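Local coordinates for exocyst complex component EXO70 (Saccharomyces cerevisiae, PDB 2B1E), which helps to assemble the exocyst, the complex that tethers secretory vesicles to sites of exocytosis, and binds small GTPases and phosphatidylinositol-4,5-bisphosphate, at residues 140-151 with 208-216; 331-342 with 364-374. All blocks are in the same frame, centred on the assembly; numbering follows the deposited sequence.

Contact 1 (140-151 with 208-216); sequences QDILVGERSKLI and SKPHVLSQI
Gln140 reaches across from helix 136-155 to the first turns of helix 209-233, and its atoms can be followed outward from CB. CG lies anti to the backbone N (chi1 -175°) and the chain continues extended, which carries the amide over Val212. Both CG and CD touch the same methyl, and Gln140 CD is 3.4 Å from Val212 CG2, which thus sits under the root of the amide. At the tip the two amide atoms part company. Gln140 OE1 accepts a hydrogen bond from a water at 2.6 Å, and the same water is hydrogen-bonded to Ser208 OG, linking the residue to the start of the second helix. Gln140 NE2 donates to Gln215 OE1 at 3.1 Å; the acceptor lies in the amide plane of Gln140, but the N-H points only roughly at it (139°). The two amide planes are steeply turned against each other, and the Gln215 side chain also lays its CG over one face of the His211 ring.

Beyond this polar end the contact is largely apolar. Val144 CG1 lies 3.7 Å from Gln215 CB, while Val144 CG2 lies 3.9 Å from Ile216 CG1. Ile216 spans three residues of the first helix, since its CD1 also meets Arg147 CB and its CG2 lies near Ile151 CD1. The guanidinium of Arg147 turns away to a salt bridge with Glu194. The backbones come nearest where Ser148 CA is 5.2 Å from Ile216 CA.

The segment axes approach to 9.2 Å and cross at -37°, with the two helix segments running in broadly the same direction. Helix 180-201 lies between them in sequence and touches Arg147, Ile151 and Ile216, making this a side-by-side pairing of non-consecutive helices in a helical bundle.

Contact 2 (331-342 with 364-374); sequences LGAMDNITRENW and HNVLLSCFISD
Met334 pushes into the surface of helix 364-391 between His364, Leu367 and Leu368. Its bent chain fits this hollow: CB meets His364 CB, CG packs on Leu368 CB, and Met334 SD reaches Leu367 CG at 3.5 Å. Leu331 adds a second bump beside it, its CD2 against Leu368 CD2. From the helix, the His364 ring fills the bend of the 331-342 segment, one face turned to Met334 C and Asp335 N.

The other large bump is Trp342. Carbonyl oxygens of Thr338 and Arg339 lie over one face of its ring. On the opposite face the Phe371 edge forms a T-shaped pair with the five-membered ring (planes at 74°), and Phe371 CB makes a CH-pi contact over the six-membered ring. Trp342 NE1 donates to the anti lone pair of Asp374 OD2 at 2.9 Å, with that oxygen in the indole plane. Arg339, extended from CG to NE, makes a salt bridge with the same carboxylate; Arg339 NH2 to Asp374 OD1 is 3.0 Å. Arg444 of helix 440-473 is a second partner of Asp374.

Thus the end of a short helix, a loop and a 3-10 turn fold back on the first turns of helix 364-391, within the C-terminal helical region of the EXO70 family.

In the fold
Following the chain from the N terminus, helices 15-30 to 117-132 come before contact 1, which joins helix 136-155 to helix 209-233 and closes a loop of 56 residues that includes helix 180-201. The chain then runs on through helices 245-259, 268-299 and 311-323 before contact 2 opens. There the 21 residues between the segments contain no helix or strand, and the contact ties the end of helix 327-333 and its following loop to the start of helix 364-391. The two loops are in series, neither nested nor crossed. The centres of contact 1 and contact 2 are about 43 Å apart and the nearest atoms of contact 1 and contact 2 about 27 Å, so they lie at separate places along the elongated chain.

Contact 1 (140-151 with 208-216)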
loop_
_atom_site.group_PDB
_atom_site.type_symbol
_atom_site.label_atom_id
_atom_site.label_comp_id
_atom_site.label_asym_id
_atom_site.label_seq_id
_atom_site.Cartn_x
_atom_site.Cartn_y
_atom_site.Cartn_z
ATOM N N GLN A 140 -34.733 12.006 21.513
ATOM C CA GLN A 140 -33.705 11.348 20.714
ATOM C C GLN A 140 -32.767 12.403 20.108
ATOM O O GLN A 140 -31.548 12.223 20.110
ATOM C CB GLN A 140 -34.346 10.506 19.607
ATOM C CG GLN A 140 -33.351 9.685 18.806
ATOM C CD GLN A 140 -34.033 8.815 17.770
ATOM O OE1 GLN A 140 -34.958 8.069 18.089
ATOM N NE2 GLN A 140 -33.574 8.902 16.523
ATOM N N ASP A 141 -33.336 13.502 19.600
ATOM C CA ASP A 141 -32.530 14.586 19.026
ATOM C C ASP A 141 -31.608 15.203 20.085
ATOM O O ASP A 141 -30.479 15.592 19.783
ATOM C CB ASP A 141 -33.416 15.679 18.419
ATOM C CG ASP A 141 -34.173 15.208 17.177
ATOM O OD1 ASP A 141 -33.648 14.354 16.427
ATOM O OD2 ASP A 141 -35.292 15.712 16.947
ATOM N N ILE A 142 -32.088 15.288 21.322
ATOM C CA ILE A 142 -31.282 15.816 22.423
ATOM C C ILE A 142 -30.130 14.853 22.706
ATOM O O ILE A 142 -28.976 15.275 22.850
ATOM C CB ILE A 142 -32.140 16.011 23.709
ATOM C CG1 ILE A 142 -33.038 17.233 23.543
ATOM C CG2 ILE A 142 -31.234 16.218 24.938
ATOM C CD1 ILE A 142 -34.168 17.321 24.546
ATOM N N LEU A 143 -30.437 13.557 22.778
ATOM C CA LEU A 143 -29.403 12.556 23.011
ATOM C C LEU A 143 -28.339 12.678 21.922
ATOM O O LEU A 143 -27.156 12.865 22.207
ATOM C CB LEU A 143 -29.987 11.142 22.978
ATOM C CG LEU A 143 -28.984 9.976 23.045
ATOM C CD1 LEU A 143 -28.174 10.051 24.335
ATOM C CD2 LEU A 143 -29.729 8.633 22.976
ATOM N N VAL A 144 -28.774 12.573 20.672
ATOM C CA VAL A 144 -27.872 12.661 19.525
ATOM C C VAL A 144 -27.056 13.945 19.536
ATOM O O VAL A 144 -25.838 13.917 19.359
ATOM C CB VAL A 144 -28.662 12.595 18.198
ATOM C CG1 VAL A 144 -27.764 12.971 17.028
ATOM C CG2 VAL A 144 -29.228 11.207 18.016
ATOM N N GLY A 145 -27.740 15.063 19.744
ATOM C CA GLY A 145 -27.075 16.354 19.759
ATOM C C GLY A 145 -25.992 16.468 20.811
ATOM O O GLY A 145 -24.896 16.938 20.523
ATOM N N GLU A 146 -26.289 16.033 22.030
ATOM C CA GLU A 146 -25.318 16.119 23.111
ATOM C C GLU A 146 -24.112 15.204 22.906
ATOM O O GLU A 146 -22.978 15.607 23.157
ATOM C CB GLU A 146 -25.982 15.805 24.454
ATOM C CG GLU A 146 -26.994 16.846 24.921
ATOM C CD GLU A 146 -26.438 18.264 24.901
ATOM O OE1 GLU A 146 -25.402 18.522 25.551
ATOM O OE2 GLU A 146 -27.044 19.128 24.233
ATOM N N ARG A 147 -24.354 13.980 22.452
ATOM C CA ARG A 147 -23.273 13.036 22.225
ATOM C C ARG A 147 -22.340 13.459 21.095
ATOM O O ARG A 147 -21.122 13.449 21.261
ATOM C CB ARG A 147 -23.831 11.640 21.934
ATOM C CG ARG A 147 -24.447 10.943 23.145
ATOM C CD ARG A 147 -23.405 10.728 24.234
ATOM N NE ARG A 147 -22.236 10.021 23.718
ATOM C CZ ARG A 147 -21.097 9.864 24.386
ATOM N NH1 ARG A 147 -20.964 10.367 25.609
ATOM N NH2 ARG A 147 -20.088 9.213 23.830
ATOM N N SER A 148 -22.898 13.839 19.950
ATOM C CA SER A 148 -22.054 14.230 18.830
ATOM C C SER A 148 -21.258 15.500 19.132
ATOM O O SER A 148 -20.158 15.681 18.614
ATOM C CB SER A 148 -22.883 14.395 17.543
ATOM O OG SER A 148 -23.890 15.370 17.692
ATOM N N LYS A 149 -21.793 16.372 19.977
ATOM C CA LYS A 149 -21.064 17.587 20.318
ATOM C C LYS A 149 -19.856 17.237 21.183
ATOM O O LYS A 149 -18.750 17.724 20.947
ATOM C CB LYS A 149 -21.970 18.584 21.050
ATOM C CG LYS A 149 -23.024 19.224 20.155
ATOM C CD LYS A 149 -23.702 20.421 20.819
ATOM C CE LYS A 149 -24.463 20.038 22.087
ATOM N NZ LYS A 149 -23.557 19.706 23.232
ATOM N N LEU A 150 -20.073 16.375 22.170
ATOM C CA LEU A 150 -19.018 15.950 23.077
ATOM C C LEU A 150 -17.870 15.288 22.302
ATOM O O LEU A 150 -16.703 15.665 22.448
ATOM C CB LEU A 150 -19.581 14.955 24.091
ATOM C CG LEU A 150 -18.849 14.690 25.416
ATOM C CD1 LEU A 150 -19.296 13.340 25.955
ATOM C CD2 LEU A 150 -17.343 14.700 25.235
ATOM N N ILE A 151 -18.212 14.297 21.483
ATOM C CA ILE A 151 -17.219 13.565 20.704
ATOM C C ILE A 151 -16.462 14.458 19.725
ATOM O O ILE A 151 -15.250 14.322 19.559
ATOM C CB ILE A 151 -17.880 12.408 19.928
ATOM C CG1 ILE A 151 -18.546 11.450 20.919
ATOM C CG2 ILE A 151 -16.832 11.667 19.087
ATOM C CD1 ILE A 151 -19.359 10.346 20.268
ATOM N N SER A 208 -35.306 1.918 16.513
ATOM C CA SER A 208 -34.529 3.120 16.237
ATOM C C SER A 208 -33.036 3.072 16.572
ATOM O O SER A 208 -32.311 4.029 16.292
ATOM C CB SER A 208 -35.167 4.305 16.960
ATOM O OG SER A 208 -35.258 4.051 18.349
ATOM N N LYS A 209 -32.573 1.969 17.157
ATOM C CA LYS A 209 -31.167 1.853 17.532
ATOM C C LYS A 209 -30.184 2.202 16.420
ATOM O O LYS A 209 -29.350 3.099 16.580
ATOM C CB LYS A 209 -30.867 0.448 18.064
ATOM C CG LYS A 209 -31.405 0.189 19.459
ATOM C CD LYS A 209 -31.202 -1.263 19.884
ATOM C CE LYS A 209 -29.739 -1.613 20.045
ATOM N NZ LYS A 209 -29.560 -3.046 20.421
ATOM N N PRO A 210 -30.256 1.501 15.274
ATOM C CA PRO A 210 -29.302 1.854 14.220
ATOM C C PRO A 210 -29.428 3.301 13.753
ATOM O O PRO A 210 -28.436 3.928 13.399
ATOM C CB PRO A 210 -29.599 0.832 13.115
ATOM C CG PRO A 210 -31.007 0.431 13.365
ATOM C CD PRO A 210 -31.096 0.362 14.866
ATOM N N HIS A 211 -30.644 3.836 13.776
ATOM C CA HIS A 211 -30.867 5.216 13.359
ATOM C C HIS A 211 -30.159 6.184 14.315
ATOM O O HIS A 211 -29.460 7.099 13.881
ATOM C CB HIS A 211 -32.369 5.507 13.313
ATOM C CG HIS A 211 -32.706 6.913 12.920
ATOM N ND1 HIS A 211 -32.265 7.485 11.746
ATOM C CD2 HIS A 211 -33.455 7.854 13.539
ATOM C CE1 HIS A 211 -32.729 8.719 11.658
ATOM N NE2 HIS A 211 -33.455 8.968 12.734
ATOM N N VAL A 212 -30.335 5.962 15.614
ATOM C CA VAL A 212 -29.717 6.796 16.637
ATOM C C VAL A 212 -28.204 6.782 16.468
ATOM O O VAL A 212 -27.574 7.834 16.382
ATOM C CB VAL A 212 -30.077 6.295 18.065
ATOM C CG1 VAL A 212 -29.298 7.066 19.111
ATOM C CG2 VAL A 212 -31.570 6.465 18.317
ATOM N N LEU A 213 -27.629 5.586 16.410
ATOM C CA LEU A 213 -26.187 5.443 16.247
ATOM C C LEU A 213 -25.711 6.132 14.967
ATOM O O LEU A 213 -24.657 6.760 14.952
ATOM C CB LEU A 213 -25.797 3.960 16.228
ATOM C CG LEU A 213 -24.296 3.667 16.129
ATOM C CD1 LEU A 213 -23.572 4.229 17.357
ATOM C CD2 LEU A 213 -24.073 2.164 16.023
ATOM N N SER A 214 -26.489 6.016 13.894
ATOM C CA SER A 214 -26.125 6.648 12.628
ATOM C C SER A 214 -26.029 8.168 12.780
ATOM O O SER A 214 -25.035 8.782 12.397
ATOM C CB SER A 214 -27.152 6.306 11.544
ATOM O OG SER A 214 -26.904 7.043 10.353
ATOM N N GLN A 215 -27.063 8.767 13.357
ATOM C CA GLN A 215 -27.097 10.210 13.558
ATOM C C GLN A 215 -25.937 10.746 14.391
ATOM O O GLN A 215 -25.517 11.891 14.219
ATOM C CB GLN A 215 -28.422 10.603 14.205
ATOM C CG GLN A 215 -29.592 10.528 13.243
ATOM C CD GLN A 215 -30.890 10.913 13.900
ATOM O OE1 GLN A 215 -31.530 10.098 14.568
ATOM N NE2 GLN A 215 -31.279 12.170 13.736
ATOM N N ILE A 216 -25.422 9.922 15.294
ATOM C CA ILE A 216 -24.310 10.329 16.145
ATOM C C ILE A 216 -22.966 10.133 15.445
ATOM O O ILE A 216 -22.071 10.967 15.560
ATOM C CB ILE A 216 -24.312 9.526 17.480
ATOM C CG1 ILE A 216 -25.514 9.945 18.333
ATOM C CG2 ILE A 216 -23.018 9.759 18.247
ATOM C CD1 ILE A 216 -25.729 9.081 19.555
HETATM O O HOH W 1 -34.712 6.495 20.154
#

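Contact 2 (331-342 with 364-374)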
loop_
_atom_site.group_PDB
_atom_site.type_symbol
_atom_site.label_atom_id
_atom_site.label_comp_id
_atom_site.label_asym_id
_atom_site.label_seq_id
_atom_site.Cartn_x
_atom_site.Cartn_y
_atom_site.Cartn_z
ATOM N N LEU A 331 1.647 -5.509 -0.614
ATOM C CA LEU A 331 0.889 -6.748 -0.724
ATOM C C LEU A 331 -0.602 -6.465 -0.828
ATOM O O LEU A 331 -1.270 -6.936 -1.752
ATOM C CB LEU A 331 1.160 -7.639 0.489
ATOM C CG LEU A 331 2.533 -8.309 0.527
ATOM C CD1 LEU A 331 2.811 -8.836 1.921
ATOM C CD2 LEU A 331 2.576 -9.430 -0.507
ATOM N N GLY A 332 -1.121 -5.698 0.126
ATOM C CA GLY A 332 -2.534 -5.371 0.109
ATOM C C GLY A 332 -2.917 -4.714 -1.201
ATOM O O GLY A 332 -3.984 -4.975 -1.756
ATOM N N ALA A 333 -2.027 -3.863 -1.698
ATOM C CA ALA A 333 -2.253 -3.151 -2.945
ATOM C C ALA A 333 -2.384 -4.101 -4.130
ATOM O O ALA A 333 -2.992 -3.755 -5.140
ATOM C CB ALA A 333 -1.114 -2.166 -3.190
ATOM N N MET A 334 -1.821 -5.299 -4.005
ATOM C CA MET A 334 -1.874 -6.277 -5.087
ATOM C C MET A 334 -3.272 -6.798 -5.425
ATOM O O MET A 334 -3.450 -7.479 -6.434
ATOM C CB MET A 334 -0.950 -7.462 -4.782
ATOM C CG MET A 334 0.534 -7.134 -4.854
ATOM S SD MET A 334 1.034 -6.486 -6.470
ATOM C CE MET A 334 0.964 -4.720 -6.143
ATOM N N ASP A 335 -4.264 -6.481 -4.597
ATOM C CA ASP A 335 -5.626 -6.943 -4.864
ATOM C C ASP A 335 -6.228 -6.209 -6.061
ATOM O O ASP A 335 -6.338 -4.982 -6.062
ATOM C CB ASP A 335 -6.517 -6.746 -3.634
ATOM C CG ASP A 335 -7.929 -7.267 -3.850
ATOM O OD1 ASP A 335 -8.638 -6.721 -4.722
ATOM O OD2 ASP A 335 -8.330 -8.226 -3.154
ATOM N N ASN A 336 -6.619 -6.977 -7.074
ATOM C CA ASN A 336 -7.196 -6.427 -8.296
ATOM C C ASN A 336 -6.350 -5.302 -8.877
ATOM O O ASN A 336 -6.743 -4.132 -8.884
ATOM C CB ASN A 336 -8.626 -5.942 -8.050
ATOM C CG ASN A 336 -9.627 -7.084 -8.026
ATOM O OD1 ASN A 336 -9.757 -7.829 -8.999
ATOM N ND2 ASN A 336 -10.340 -7.226 -6.912
ATOM N N ILE A 337 -5.174 -5.684 -9.357
ATOM C CA ILE A 337 -4.219 -4.780 -9.978
ATOM C C ILE A 337 -3.264 -5.687 -10.735
ATOM O O ILE A 337 -2.189 -6.028 -10.248
ATOM C CB ILE A 337 -3.431 -3.958 -8.937
ATOM C CG1 ILE A 337 -2.256 -3.248 -9.616
ATOM C CG2 ILE A 337 -2.947 -4.854 -7.822
ATOM C CD1 ILE A 337 -1.341 -2.508 -8.659
ATOM N N THR A 338 -3.683 -6.089 -11.927
ATOM C CA THR A 338 -2.899 -6.981 -12.765
ATOM C C THR A 338 -1.539 -6.421 -13.176
ATOM O O THR A 338 -1.222 -5.256 -12.924
ATOM C CB THR A 338 -3.682 -7.350 -14.034
ATOM O OG1 THR A 338 -4.062 -6.152 -14.724
ATOM C CG2 THR A 338 -4.931 -8.142 -13.671
ATOM N N ARG A 339 -0.744 -7.276 -13.809
ATOM C CA ARG A 339 0.583 -6.911 -14.280
ATOM C C ARG A 339 0.468 -5.877 -15.397
ATOM O O ARG A 339 1.352 -5.041 -15.577
ATOM C CB ARG A 339 1.301 -8.162 -14.790
ATOM C CG ARG A 339 2.710 -7.939 -15.311
ATOM C CD ARG A 339 3.403 -9.280 -15.522
ATOM N NE ARG A 339 4.792 -9.139 -15.945
ATOM C CZ ARG A 339 5.213 -9.260 -17.200
ATOM N NH1 ARG A 339 4.349 -9.529 -18.170
ATOM N NH2 ARG A 339 6.499 -9.112 -17.486
ATOM N N GLU A 340 -0.630 -5.935 -16.141
ATOM C CA GLU A 340 -0.849 -5.004 -17.237
ATOM C C GLU A 340 -1.254 -3.625 -16.737
ATOM O O GLU A 340 -1.390 -2.688 -17.522
ATOM C CB GLU A 340 -1.909 -5.558 -18.189
ATOM C CG GLU A 340 -1.520 -6.900 -18.789
ATOM C CD GLU A 340 -2.539 -7.422 -19.781
ATOM O OE1 GLU A 340 -3.723 -7.546 -19.402
ATOM O OE2 GLU A 340 -2.154 -7.711 -20.935
ATOM N N ASN A 341 -1.438 -3.500 -15.427
ATOM C CA ASN A 341 -1.810 -2.220 -14.830
ATOM C C ASN A 341 -0.583 -1.343 -14.592
ATOM O O ASN A 341 -0.704 -0.128 -14.428
ATOM C CB ASN A 341 -2.547 -2.433 -13.500
ATOM C CG ASN A 341 -3.999 -2.838 -13.688
ATOM O OD1 ASN A 341 -4.732 -3.028 -12.715
ATOM N ND2 ASN A 341 -4.423 -2.968 -14.942
ATOM N N TRP A 342 0.598 -1.958 -14.573
ATOM C CA TRP A 342 1.828 -1.207 -14.354
ATOM C C TRP A 342 2.787 -1.258 -15.543
ATOM O O TRP A 342 3.742 -0.485 -15.603
ATOM C CB TRP A 342 2.536 -1.694 -13.079
ATOM C CG TRP A 342 3.060 -3.107 -13.123
ATOM C CD1 TRP A 342 4.022 -3.599 -13.955
ATOM C CD2 TRP A 342 2.682 -4.192 -12.262
ATOM N NE1 TRP A 342 4.271 -4.918 -13.665
ATOM C CE2 TRP A 342 3.463 -5.309 -12.631
ATOM C CE3 TRP A 342 1.760 -4.327 -11.213
ATOM C CZ2 TRP A 342 3.353 -6.550 -11.988
ATOM C CZ3 TRP A 342 1.650 -5.563 -10.571
ATOM C CH2 TRP A 342 2.444 -6.657 -10.963
ATOM N N HIS A 364 -1.065 -12.229 -3.548
ATOM C CA HIS A 364 -0.280 -11.002 -3.540
ATOM C C HIS A 364 1.239 -11.139 -3.534
ATOM O O HIS A 364 1.941 -10.213 -3.937
ATOM C CB HIS A 364 -0.717 -10.140 -2.353
ATOM C CG HIS A 364 -2.191 -9.882 -2.308
ATOM N ND1 HIS A 364 -2.788 -9.143 -1.309
ATOM C CD2 HIS A 364 -3.189 -10.260 -3.143
ATOM C CE1 HIS A 364 -4.089 -9.076 -1.531
ATOM N NE2 HIS A 364 -4.358 -9.746 -2.637
ATOM N N ASN A 365 1.749 -12.279 -3.078
ATOM C CA ASN A 365 3.194 -12.478 -3.030
ATOM C C ASN A 365 3.782 -12.700 -4.418
ATOM O O ASN A 365 4.838 -12.160 -4.745
ATOM C CB ASN A 365 3.536 -13.659 -2.127
ATOM C CG ASN A 365 2.936 -13.518 -0.747
ATOM O OD1 ASN A 365 1.755 -13.802 -0.543
ATOM N ND2 ASN A 365 3.740 -13.056 0.204
ATOM N N VAL A 366 3.095 -13.496 -5.228
ATOM C CA VAL A 366 3.544 -13.776 -6.584
ATOM C C VAL A 366 3.422 -12.503 -7.412
ATOM O O VAL A 366 4.318 -12.153 -8.179
ATOM C CB VAL A 366 2.681 -14.879 -7.239
ATOM C CG1 VAL A 366 3.102 -15.085 -8.684
ATOM C CG2 VAL A 366 2.814 -16.174 -6.455
ATOM N N LEU A 367 2.305 -11.810 -7.237
ATOM C CA LEU A 367 2.040 -10.582 -7.962
ATOM C C LEU A 367 3.084 -9.513 -7.651
ATOM O O LEU A 367 3.646 -8.898 -8.559
ATOM C CB LEU A 367 0.647 -10.071 -7.609
ATOM C CG LEU A 367 0.038 -9.060 -8.569
ATOM C CD1 LEU A 367 -0.007 -9.650 -9.974
ATOM C CD2 LEU A 367 -1.358 -8.701 -8.093
ATOM N N LEU A 368 3.345 -9.303 -6.364
ATOM C CA LEU A 368 4.316 -8.306 -5.930
ATOM C C LEU A 368 5.735 -8.661 -6.372
ATOM O O LEU A 368 6.531 -7.773 -6.685
ATOM C CB LEU A 368 4.275 -8.152 -4.408
ATOM C CG LEU A 368 5.211 -7.103 -3.801
ATOM C CD1 LEU A 368 4.876 -5.733 -4.371
ATOM C CD2 LEU A 368 5.073 -7.106 -2.285
ATOM N N SER A 369 6.056 -9.952 -6.382
ATOM C CA SER A 369 7.382 -10.387 -6.813
ATOM C C SER A 369 7.541 -10.055 -8.286
ATOM O O SER A 369 8.594 -9.587 -8.712
ATOM C CB SER A 369 7.570 -11.896 -6.621
ATOM O OG SER A 369 8.822 -12.311 -7.155
ATOM N N CYS A 370 6.482 -10.300 -9.053
ATOM C CA CYS A 370 6.501 -10.031 -10.483
ATOM C C CYS A 370 6.791 -8.552 -10.713
ATOM O O CYS A 370 7.603 -8.194 -11.568
ATOM C CB CYS A 370 5.161 -10.413 -11.119
ATOM S SG CYS A 370 5.182 -10.435 -12.936
ATOM N N PHE A 371 6.127 -7.694 -9.943
ATOM C CA PHE A 371 6.322 -6.252 -10.057
ATOM C C PHE A 371 7.783 -5.858 -9.866
ATOM O O PHE A 371 8.326 -5.069 -10.634
ATOM C CB PHE A 371 5.479 -5.506 -9.017
ATOM C CG PHE A 371 5.804 -4.043 -8.920
ATOM C CD1 PHE A 371 5.487 -3.177 -9.961
ATOM C CD2 PHE A 371 6.479 -3.541 -7.813
ATOM C CE1 PHE A 371 5.838 -1.832 -9.903
ATOM C CE2 PHE A 371 6.838 -2.193 -7.744
ATOM C CZ PHE A 371 6.517 -1.337 -8.794
ATOM N N ILE A 372 8.414 -6.392 -8.826
ATOM C CA ILE A 372 9.806 -6.062 -8.563
ATOM C C ILE A 372 10.673 -6.555 -9.716
ATOM O O ILE A 372 11.540 -5.829 -10.200
ATOM C CB ILE A 372 10.299 -6.702 -7.250
ATOM C CG1 ILE A 372 9.319 -6.377 -6.115
ATOM C CG2 ILE A 372 11.693 -6.200 -6.915
ATOM C CD1 ILE A 372 8.969 -4.908 -5.993
ATOM N N SER A 373 10.422 -7.788 -10.148
ATOM C CA SER A 373 11.167 -8.389 -11.247
ATOM C C SER A 373 10.929 -7.597 -12.531
ATOM O O SER A 373 11.847 -7.409 -13.328
ATOM C CB SER A 373 10.746 -9.853 -11.442
ATOM O OG SER A 373 11.232 -10.682 -10.391
ATOM N N ASP A 374 9.700 -7.131 -12.726
ATOM C CA ASP A 374 9.375 -6.347 -13.915
ATOM C C ASP A 374 10.145 -5.028 -13.891
ATOM O O ASP A 374 10.611 -4.556 -14.929
ATOM C CB ASP A 374 7.872 -6.067 -13.987
ATOM C CG ASP A 374 7.085 -7.247 -14.525
ATOM O OD1 ASP A 374 7.709 -8.256 -14.913
ATOM O OD2 ASP A 374 5.839 -7.159 -14.566
#